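Local coordinates for protein N-methyltransferase (Streptoalloteichus sp. ATCC 53650, PDB 5BSZ) that probably transfers a methyl group from S-adenosylmethionine to the amino group of a trideoxysugar destined for kedarcidin, at residues Gly74-Ser78 / Pro79-Ala83; Arg82-Ala85 / Glu86-Leu89; Ala119-Asp123 / Thr124-Ala128; Pro148-Ser151 / Pro152-Leu156. All blocks are in the same frame, centred on the assembly; numbering follows the deposited sequence.

In the fold
All four interactions join neighbouring residues, so each shapes a turn, a helix end or a stretch of helix. Interaction 1 turns strand 71-76 into helix 79-88 beside S-adenosyl-L-homocysteine. Interaction 2 shares Arg82 and Ala83 with it and carries the same helix to its end, within the beta-alpha-beta unit that leads to strand 94-96. Interaction 3 comes later, where the loop after strand 110-113 enters helix 124-135; its Tyr120 touches the same ligand. Interaction 4 shapes the thymidine-binding loop between strands 143-146 and 160-166. None nests or crosses; 3 and 4 meet through Ala119 and Trp149, while 2 and 4 lie about 31 Å apart, centre to centre.

Interaction 1 (Gly74-Ser78 / Pro79-Ala83); sequences GVELS and PAMRA. With SAH (S-adenosyl-L-homocysteine), chain B.
Arg82 N donates to Ser78 O at 2.9 Å, almost straight down the carbonyl, and this bond closes the first turn of helix 79-88 shortly after strand 71-76. Ser78 is the N-cap. Its OG takes a weak capping bond from Met81 N at 3.3 Å, and the same hydroxyl bonds to Gly16 O and to a water that also accepts from Ala80 N. Glu76 reaches into the turn with CG anti to its backbone N (chi1 -156°), which sets CG 3.4 Å from Met81 CB. The near-eclipsed chi2 (5°) then swings the carboxylate onto the ribose of S-adenosyl-L-homocysteine. There the two oxygens divide the diol: OE1 accepts from SAH O3' at 2.8 Å and OE2 from SAH O2' at 2.7 Å. Ser78 N comes in on the anti lone pair of Glu76 OE2 at 2.9 Å, while Gly57 N bonds to OE1. Leu77 turns the other way and rests its CB 3.5 Å from SAH C2, against the adenine. An acidic residue following the second strand of the Rossmann-like core, gripping both ribose hydroxyls, is a hallmark of AdoMet-dependent methyltransferases of this fold. Held by two donors on each oxygen, the buried Glu76 carboxylate has its rotation fixed and is probably stabilised as an anion.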
# COMPACT_ATOMS: atom_id res chain seq x y z
N GLY A 74 -6.39 35.43 -8.45
CA GLY A 74 -6.27 34.00 -8.83
C GLY A 74 -7.58 33.27 -8.73
O GLY A 74 -8.50 33.70 -8.01
N VAL A 75 -7.67 32.12 -9.40
CA VAL A 75 -8.77 31.18 -9.24
C VAL A 75 -8.12 29.83 -8.98
O VAL A 75 -7.15 29.47 -9.69
CB VAL A 75 -9.65 31.11 -10.50
CG1 VAL A 75 -10.43 29.82 -10.59
CG2 VAL A 75 -10.60 32.30 -10.55
N GLU A 76 -8.59 29.15 -7.94
CA GLU A 76 -8.04 27.81 -7.57
C GLU A 76 -9.16 26.99 -6.93
O GLU A 76 -9.83 27.48 -6.02
CB GLU A 76 -6.92 28.05 -6.58
CG GLU A 76 -5.80 27.06 -6.38
CD GLU A 76 -5.71 25.86 -7.29
OE1 GLU A 76 -4.86 25.86 -8.17
OE2 GLU A 76 -6.46 24.91 -7.01
N LEU A 77 -9.40 25.77 -7.42
CA LEU A 77 -10.42 24.90 -6.85
C LEU A 77 -9.99 24.26 -5.56
O LEU A 77 -10.82 23.95 -4.72
CB LEU A 77 -10.91 23.85 -7.84
CG LEU A 77 -12.10 22.97 -7.43
CD1 LEU A 77 -13.29 23.90 -7.15
CD2 LEU A 77 -12.36 22.02 -8.57
N SER A 78 -8.70 24.13 -5.34
CA SER A 78 -8.25 23.39 -4.18
C SER A 78 -8.24 24.35 -2.98
O SER A 78 -7.53 25.34 -3.01
CB SER A 78 -6.84 22.86 -4.38
OG SER A 78 -6.31 22.49 -3.13
N PRO A 79 -9.01 24.06 -1.92
CA PRO A 79 -8.97 24.95 -0.76
C PRO A 79 -7.56 25.14 -0.18
O PRO A 79 -7.18 26.22 0.24
CB PRO A 79 -9.91 24.28 0.26
CG PRO A 79 -10.42 23.01 -0.36
CD PRO A 79 -10.04 22.99 -1.81
N ALA A 80 -6.75 24.09 -0.17
CA ALA A 80 -5.42 24.18 0.38
C ALA A 80 -4.56 25.13 -0.45
O ALA A 80 -3.90 26.00 0.11
CB ALA A 80 -4.77 22.80 0.43
N MET A 81 -4.57 24.95 -1.78
CA MET A 81 -3.81 25.83 -2.67
C MET A 81 -4.27 27.28 -2.55
O MET A 81 -3.41 28.18 -2.58
CB MET A 81 -3.87 25.43 -4.15
CG MET A 81 -3.31 24.08 -4.51
SD MET A 81 -1.54 23.92 -4.19
CE MET A 81 -1.57 23.91 -2.41
N ARG A 82 -5.59 27.48 -2.51
CA ARG A 82 -6.17 28.82 -2.50
C ARG A 82 -5.64 29.54 -1.26
O ARG A 82 -5.26 30.72 -1.33
CB ARG A 82 -7.69 28.78 -2.50
CG ARG A 82 -8.36 30.15 -2.66
CD ARG A 82 -9.57 30.35 -1.74
NE ARG A 82 -9.20 30.52 -0.35
CZ ARG A 82 -8.79 31.67 0.18
NH1 ARG A 82 -8.45 31.72 1.46
NH2 ARG A 82 -8.71 32.77 -0.58
N ALA A 83 -5.61 28.84 -0.13
CA ALA A 83 -5.19 29.46 1.13
C ALA A 83 -3.70 29.74 1.09
O ALA A 83 -3.30 30.80 1.54
CB ALA A 83 -5.55 28.61 2.34
N SAH B . -0.90 27.10 -13.03
CA SAH B . -0.20 26.48 -11.83
CB SAH B . -0.87 25.20 -11.29
CG SAH B . -0.30 23.83 -11.55
SD SAH B . -1.12 22.43 -10.86
C SAH B . 1.24 26.39 -12.23
O SAH B . 1.66 26.59 -13.37
OXT SAH B . 2.06 26.27 -11.38
C5' SAH B . -2.76 22.45 -11.52
C4' SAH B . -3.69 23.22 -10.56
O4' SAH B . -5.02 23.30 -11.11
C3' SAH B . -3.88 22.53 -9.22
O3' SAH B . -3.50 23.46 -8.21
C2' SAH B . -5.36 22.22 -9.06
O2' SAH B . -5.84 22.43 -7.71
C1' SAH B . -5.98 23.15 -10.07
N9 SAH B . -7.26 22.70 -10.64
C8 SAH B . -7.60 21.43 -11.04
N7 SAH B . -8.88 21.41 -11.49
C5 SAH B . -9.35 22.68 -11.34
C6 SAH B . -10.63 23.33 -11.61
N6 SAH B . -11.60 22.54 -12.13
N1 SAH B . -10.72 24.65 -11.36
C2 SAH B . -9.73 25.36 -10.82
N3 SAH B . -8.52 24.85 -10.54
C4 SAH B . -8.29 23.53 -10.79
O HOH W 1 -7.35 21.21 -0.32

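Interaction 2 (Arg82-Ala85 / Glu86-Leu89); sequences RAAA and ERKL. With EDO (1,2-ethanediol), chain D.
Arg87 folds its guanidinium back over the preceding turn, one face lying on the backbone of Ala83 and Ala84, with NH1 3.5 Å from Ala84 CA. A bend at chi3 (-62°) brings the group round, and NH2 ends 3.7 Å from Ala83 CB. On another side of the helix Arg82 and Glu86, one turn apart, lie alongside each other with their charged ends on the same flank. They form an i to i+4 salt bridge: Arg82 NH2 meets Glu86 OE2 at 2.9 Å, and Arg82 NH1 gives a weak bond to OE1 at 3.4 Å. The guanidinium and carboxylate planes stand 72° apart, so this is not a flat two-pronged pairing. Both ends have a second partner in strand 94-96, since Arg82 NH2 also donates to Val94 O and Glu86 OE2 accepts from Val94 N. Backbone bonds such as Arg87 N to Ala83 O (3.0 Å) continue the helix until Leu89 leaves it and rests its CG 3.3 Å from Ala85 O. Leu89 also packs on Leu62 and Ala63 of helix 60-65. The ion pair thus shares its polar atoms with the Val94 backbone, coupling the helix surface to the next strand of the beta-alpha-beta unit.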
# COMPACT_ATOMS: atom_id res chain seq x y z
N ARG A 82 -5.59 27.48 -2.51
CA ARG A 82 -6.17 28.82 -2.50
C ARG A 82 -5.64 29.54 -1.26
O ARG A 82 -5.26 30.72 -1.33
CB ARG A 82 -7.69 28.78 -2.50
CG ARG A 82 -8.36 30.15 -2.66
CD ARG A 82 -9.57 30.35 -1.74
NE ARG A 82 -9.20 30.52 -0.35
CZ ARG A 82 -8.79 31.67 0.18
NH1 ARG A 82 -8.45 31.72 1.46
NH2 ARG A 82 -8.71 32.77 -0.58
N ALA A 83 -5.61 28.84 -0.13
CA ALA A 83 -5.19 29.46 1.13
C ALA A 83 -3.70 29.74 1.09
O ALA A 83 -3.30 30.80 1.54
CB ALA A 83 -5.55 28.61 2.34
N ALA A 84 -2.91 28.83 0.54
CA ALA A 84 -1.46 29.03 0.41
C ALA A 84 -1.11 30.14 -0.58
O ALA A 84 -0.27 30.98 -0.33
CB ALA A 84 -0.74 27.74 -0.00
N ALA A 85 -1.79 30.20 -1.71
CA ALA A 85 -1.58 31.31 -2.61
C ALA A 85 -1.89 32.65 -1.92
O ALA A 85 -1.14 33.63 -2.03
CB ALA A 85 -2.44 31.11 -3.84
N GLU A 86 -3.01 32.70 -1.21
CA GLU A 86 -3.44 33.97 -0.65
C GLU A 86 -2.50 34.45 0.44
O GLU A 86 -2.25 35.63 0.55
CB GLU A 86 -4.86 33.91 -0.11
CG GLU A 86 -5.49 35.30 -0.10
CD GLU A 86 -6.99 35.23 0.10
OE1 GLU A 86 -7.34 34.90 1.26
OE2 GLU A 86 -7.75 35.46 -0.89
N ARG A 87 -2.02 33.52 1.26
CA ARG A 87 -0.96 33.74 2.21
C ARG A 87 0.27 34.35 1.56
O ARG A 87 0.89 35.22 2.15
CB ARG A 87 -0.57 32.40 2.83
CG ARG A 87 -0.16 32.44 4.29
CD ARG A 87 0.08 31.03 4.83
NE ARG A 87 -1.12 30.20 4.77
CZ ARG A 87 -1.21 28.99 4.21
NH1 ARG A 87 -0.16 28.39 3.65
NH2 ARG A 87 -2.38 28.37 4.22
N LYS A 88 0.65 33.89 0.36
CA LYS A 88 1.93 34.31 -0.22
C LYS A 88 1.86 35.69 -0.88
O LYS A 88 2.86 36.34 -1.01
CB LYS A 88 2.44 33.28 -1.22
CG LYS A 88 3.52 33.77 -2.17
CD LYS A 88 3.63 32.78 -3.32
CE LYS A 88 4.47 31.60 -2.88
NZ LYS A 88 4.07 30.36 -3.57
N LEU A 89 0.68 36.12 -1.29
CA LEU A 89 0.49 37.33 -2.07
C LEU A 89 0.04 38.43 -1.09
O LEU A 89 -0.32 38.13 0.04
CB LEU A 89 -0.57 37.08 -3.14
CG LEU A 89 -0.14 36.00 -4.15
CD1 LEU A 89 -1.32 35.58 -5.04
CD2 LEU A 89 1.01 36.56 -4.97
C1 EDO D . -0.76 37.29 2.63
O1 EDO D . 0.52 37.92 2.83
C2 EDO D . -1.84 38.35 2.47
O2 EDO D . -2.65 38.02 1.33

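Interaction 3 (Ala119-Asp123 / Thr124-Ala128); sequences AYAAD and TAELA. With SAH (S-adenosyl-L-homocysteine), chain B.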
# COMPACT_ATOMS: atom_id res chain seq x y z
N ALA A 119 -5.84 21.45 -19.56
CA ALA A 119 -6.04 20.08 -20.08
C ALA A 119 -6.53 19.16 -19.00
O ALA A 119 -6.79 17.99 -19.23
CB ALA A 119 -4.72 19.58 -20.67
N TYR A 120 -6.87 19.68 -17.83
CA TYR A 120 -7.90 19.02 -17.04
C TYR A 120 -9.25 18.89 -17.75
O TYR A 120 -10.04 18.03 -17.40
CB TYR A 120 -8.10 19.75 -15.69
CG TYR A 120 -7.02 19.55 -14.64
CD1 TYR A 120 -7.26 18.77 -13.51
CD2 TYR A 120 -5.79 20.09 -14.77
CE1 TYR A 120 -6.30 18.60 -12.53
CE2 TYR A 120 -4.81 19.92 -13.82
CZ TYR A 120 -5.05 19.16 -12.71
OH TYR A 120 -4.05 19.04 -11.79
N ALA A 121 -9.52 19.73 -18.75
CA ALA A 121 -10.71 19.56 -19.55
C ALA A 121 -10.67 18.17 -20.15
O ALA A 121 -9.66 17.78 -20.71
CB ALA A 121 -10.76 20.60 -20.66
N ALA A 122 -11.80 17.48 -20.09
CA ALA A 122 -11.85 16.09 -20.54
C ALA A 122 -12.13 15.92 -22.04
O ALA A 122 -11.80 14.89 -22.59
CB ALA A 122 -12.85 15.32 -19.70
N ASP A 123 -12.70 16.94 -22.69
CA ASP A 123 -13.07 16.86 -24.12
C ASP A 123 -13.18 18.28 -24.66
O ASP A 123 -13.05 19.26 -23.91
CB ASP A 123 -14.39 16.10 -24.33
CG ASP A 123 -15.54 16.69 -23.50
OD1 ASP A 123 -15.72 17.93 -23.44
OD2 ASP A 123 -16.25 15.91 -22.84
N THR A 124 -13.35 18.38 -25.97
CA THR A 124 -13.37 19.67 -26.67
C THR A 124 -14.44 20.63 -26.19
O THR A 124 -14.22 21.85 -26.11
CB THR A 124 -13.53 19.40 -28.18
OG1 THR A 124 -12.43 18.58 -28.59
CG2 THR A 124 -13.43 20.69 -28.94
N ALA A 125 -15.62 20.10 -25.89
CA ALA A 125 -16.70 20.88 -25.37
C ALA A 125 -16.30 21.51 -24.03
O ALA A 125 -16.52 22.72 -23.83
CB ALA A 125 -17.98 20.06 -25.24
N GLU A 126 -15.71 20.73 -23.13
CA GLU A 126 -15.25 21.26 -21.85
C GLU A 126 -14.10 22.26 -21.96
O GLU A 126 -14.06 23.30 -21.26
CB GLU A 126 -14.85 20.09 -20.90
CG GLU A 126 -14.82 20.56 -19.45
CD GLU A 126 -14.71 19.41 -18.47
OE1 GLU A 126 -14.06 18.40 -18.83
OE2 GLU A 126 -15.22 19.56 -17.33
N LEU A 127 -13.20 22.01 -22.91
CA LEU A 127 -12.16 22.97 -23.22
C LEU A 127 -12.77 24.32 -23.62
O LEU A 127 -12.38 25.39 -23.09
CB LEU A 127 -11.26 22.42 -24.34
CG LEU A 127 -10.15 23.27 -24.89
CD1 LEU A 127 -9.16 23.52 -23.77
CD2 LEU A 127 -9.50 22.67 -26.14
N ALA A 128 -13.74 24.24 -24.54
CA ALA A 128 -14.47 25.44 -24.98
C ALA A 128 -15.15 26.13 -23.83
O ALA A 128 -15.10 27.37 -23.78
CB ALA A 128 -15.45 25.15 -26.14
N SAH B . -0.90 27.10 -13.03
CA SAH B . -0.20 26.48 -11.83
CB SAH B . -0.87 25.20 -11.29
CG SAH B . -0.30 23.83 -11.55
SD SAH B . -1.12 22.43 -10.86
C SAH B . 1.24 26.39 -12.23
O SAH B . 1.66 26.59 -13.37
OXT SAH B . 2.06 26.27 -11.38
C5' SAH B . -2.76 22.45 -11.52
C4' SAH B . -3.69 23.22 -10.56
O4' SAH B . -5.02 23.30 -11.11
C3' SAH B . -3.88 22.53 -9.22
O3' SAH B . -3.50 23.46 -8.21
C2' SAH B . -5.36 22.22 -9.06
O2' SAH B . -5.84 22.43 -7.71
C1' SAH B . -5.98 23.15 -10.07
N9 SAH B . -7.26 22.70 -10.64
C8 SAH B . -7.60 21.43 -11.04
N7 SAH B . -8.88 21.41 -11.49
C5 SAH B . -9.35 22.68 -11.34
C6 SAH B . -10.63 23.33 -11.61
N6 SAH B . -11.60 22.54 -12.13
N1 SAH B . -10.72 24.65 -11.36
C2 SAH B . -9.73 25.36 -10.82
N3 SAH B . -8.52 24.85 -10.54
C4 SAH B . -8.29 23.53 -10.79
O HOH W 2 -16.24 16.88 -19.48
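Glu126 starts its run at CB, which sits 3.4 Å from Asp123 OD1 and also touches Ala121 CB. With CG opposite the backbone N (chi1 -161°) and an extended chain beyond it, the side chain climbs back over the loop it has just left, CD passing near Ala121 CA. At the tip OE1 accepts from Ala122 N at 2.7 Å in a nearly straight bond; the donor comes in on the anti side, 24° out of the carboxylate plane. The same oxygen lies 3.4 Å from Ala122 CB, and a water makes a weak bond to it. OE2 goes elsewhere, to Gly1 N of the second subunit. In return, the loop caps the helix. Asp123, the N-cap of helix 124-135, has CG wedged between its own backbone N and carbonyl carbon (chi1 55°), and from there OD1 takes the bond from Glu126 N at 2.8 Å, nearly along the C-O axis. Leu127 N bonds to Asp123 O at 2.9 Å, completing the first turn, while Leu127 CB packs on Ala121 CB at 4.1 Å. Upstream, the Tyr120 side chain carries its ring off from the helix. The C8 edge of the adenine of S-adenosyl-L-homocysteine is set against one face of that ring, toward its rim, the two planes steeply inclined, with Tyr120 CE1 3.5 Å from SAH C8. Two acidic side chains gathered at a helix start, their oxygens accepting backbone N-H groups, are probably favoured by the helix dipole, which may ease the like-charge proximity of Asp123 and Glu126.

Interaction 4 (Pro148-Ser151 / Pro152-Leu156); sequences PWWS and PGTFL. With THM (thymidine), chain G.
The thymidine pocket takes much of its shape from the loop between strands 143-146 and 160-166, where Trp150 and Ser151 meet Thr154 and Phe155. Ser151 O accepts from Phe155 N at 2.9 Å, and more weakly from Thr154 N, closing an alpha-turn. Thr154 OG1 sits between its own backbone N and carbonyl carbon (chi1 51°), which lets it reach back across the turn and accept from Ser151 N at 3.0 Å. The same oxygen lies in the plane of the Trp150 indole, at its edge, 3.5 Å from CE3. This turn presents both an aromatic floor and backbone hydrogen-bonding groups to the base: one Trp150 face lies against the thymine, N3 of the thymidine standing 3.4 Å above the ring centre. Thr154 O accepts from thymidine N3 at 3.0 Å in an almost perfectly straight bond (178°), and Leu156 N donates to thymidine O2 at 3.0 Å. Such recognition is consistent with a thymidine-diphosphate sugar as the substrate. Phe155 packs its CB on Trp150 CB and turns its ring edge toward Trp149 CZ2, 4.3 Å from Phe155 CE1. Trp149 in turn receives Trp150 CD1 over one face and bonds through NE1 to Ser185 OG, while Arg238 makes a cation-pi contact with Trp150.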
# COMPACT_ATOMS: atom_id res chain seq x y z
N PRO A 148 -0.64 25.61 -23.22
CA PRO A 148 -1.33 24.36 -23.46
C PRO A 148 -0.55 23.18 -22.91
O PRO A 148 0.65 23.30 -22.64
CB PRO A 148 -1.42 24.30 -25.00
CG PRO A 148 -0.13 24.90 -25.40
CD PRO A 148 0.08 26.04 -24.43
N TRP A 149 -1.24 22.07 -22.68
CA TRP A 149 -0.54 20.79 -22.46
C TRP A 149 -0.16 20.27 -23.86
O TRP A 149 -0.49 20.93 -24.89
CB TRP A 149 -1.49 19.83 -21.72
CG TRP A 149 -0.88 18.48 -21.40
CD1 TRP A 149 -1.37 17.27 -21.79
CD2 TRP A 149 0.33 18.20 -20.68
NE1 TRP A 149 -0.56 16.27 -21.35
CE2 TRP A 149 0.50 16.81 -20.68
CE3 TRP A 149 1.28 18.97 -20.02
CZ2 TRP A 149 1.58 16.18 -20.05
CZ3 TRP A 149 2.34 18.34 -19.38
CH2 TRP A 149 2.50 16.96 -19.44
N TRP A 150 0.58 19.16 -23.87
CA TRP A 150 0.98 18.47 -25.10
C TRP A 150 -0.19 18.01 -25.95
O TRP A 150 -1.31 17.86 -25.47
CB TRP A 150 2.01 17.35 -24.84
CG TRP A 150 3.20 17.85 -24.07
CD1 TRP A 150 3.44 17.71 -22.70
CD2 TRP A 150 4.28 18.64 -24.57
NE1 TRP A 150 4.63 18.35 -22.34
CE2 TRP A 150 5.16 18.91 -23.47
CE3 TRP A 150 4.62 19.14 -25.84
CZ2 TRP A 150 6.33 19.69 -23.63
CZ3 TRP A 150 5.80 19.87 -25.99
CH2 TRP A 150 6.63 20.13 -24.90
N SER A 151 0.09 17.86 -27.26
CA SER A 151 -0.88 17.39 -28.24
C SER A 151 -0.60 15.92 -28.53
O SER A 151 0.48 15.42 -28.22
CB SER A 151 -0.65 18.21 -29.54
OG SER A 151 -1.20 19.52 -29.36
N PRO A 152 -1.52 15.23 -29.22
CA PRO A 152 -1.18 13.84 -29.56
C PRO A 152 0.15 13.72 -30.27
O PRO A 152 0.87 12.78 -29.95
CB PRO A 152 -2.34 13.42 -30.47
CG PRO A 152 -3.47 14.18 -29.91
CD PRO A 152 -2.91 15.52 -29.55
N GLY A 153 0.47 14.66 -31.18
CA GLY A 153 1.74 14.66 -31.94
C GLY A 153 2.99 14.84 -31.11
O GLY A 153 4.02 14.17 -31.32
N THR A 154 2.88 15.71 -30.10
CA THR A 154 4.05 16.17 -29.39
C THR A 154 4.26 15.47 -28.06
O THR A 154 5.32 15.57 -27.47
CB THR A 154 4.04 17.70 -29.21
OG1 THR A 154 2.78 18.12 -28.67
CG2 THR A 154 4.23 18.41 -30.60
N PHE A 155 3.26 14.76 -27.54
CA PHE A 155 3.48 14.03 -26.30
C PHE A 155 4.51 12.94 -26.55
O PHE A 155 4.43 12.25 -27.55
CB PHE A 155 2.18 13.44 -25.78
CG PHE A 155 2.34 12.65 -24.52
CD1 PHE A 155 2.53 13.30 -23.30
CD2 PHE A 155 2.41 11.28 -24.55
CE1 PHE A 155 2.75 12.58 -22.13
CE2 PHE A 155 2.57 10.54 -23.38
CZ PHE A 155 2.75 11.19 -22.17
N LEU A 156 5.45 12.80 -25.62
CA LEU A 156 6.54 11.84 -25.78
C LEU A 156 6.31 10.71 -24.81
O LEU A 156 6.23 10.95 -23.64
CB LEU A 156 7.88 12.50 -25.45
CG LEU A 156 8.24 13.58 -26.48
CD1 LEU A 156 9.57 14.23 -26.08
CD2 LEU A 156 8.20 13.06 -27.93
O5' THM G . 7.44 17.33 -17.83
C5' THM G . 7.50 15.94 -18.21
C4' THM G . 6.34 15.56 -19.13
O4' THM G . 6.62 16.32 -20.30
C3' THM G . 6.25 14.07 -19.58
O3' THM G . 4.97 13.48 -19.26
C2' THM G . 6.49 14.03 -21.11
C1' THM G . 6.37 15.52 -21.46
N1 THM G . 7.12 16.10 -22.59
C2 THM G . 6.44 15.84 -23.80
O2 THM G . 5.43 15.13 -23.71
N3 THM G . 6.86 16.29 -24.98
C4 THM G . 7.94 17.07 -25.07
O4 THM G . 8.33 17.52 -26.20
C5 THM G . 8.65 17.38 -23.81
C5M THM G . 9.87 18.25 -23.98
C6 THM G . 8.20 16.90 -22.58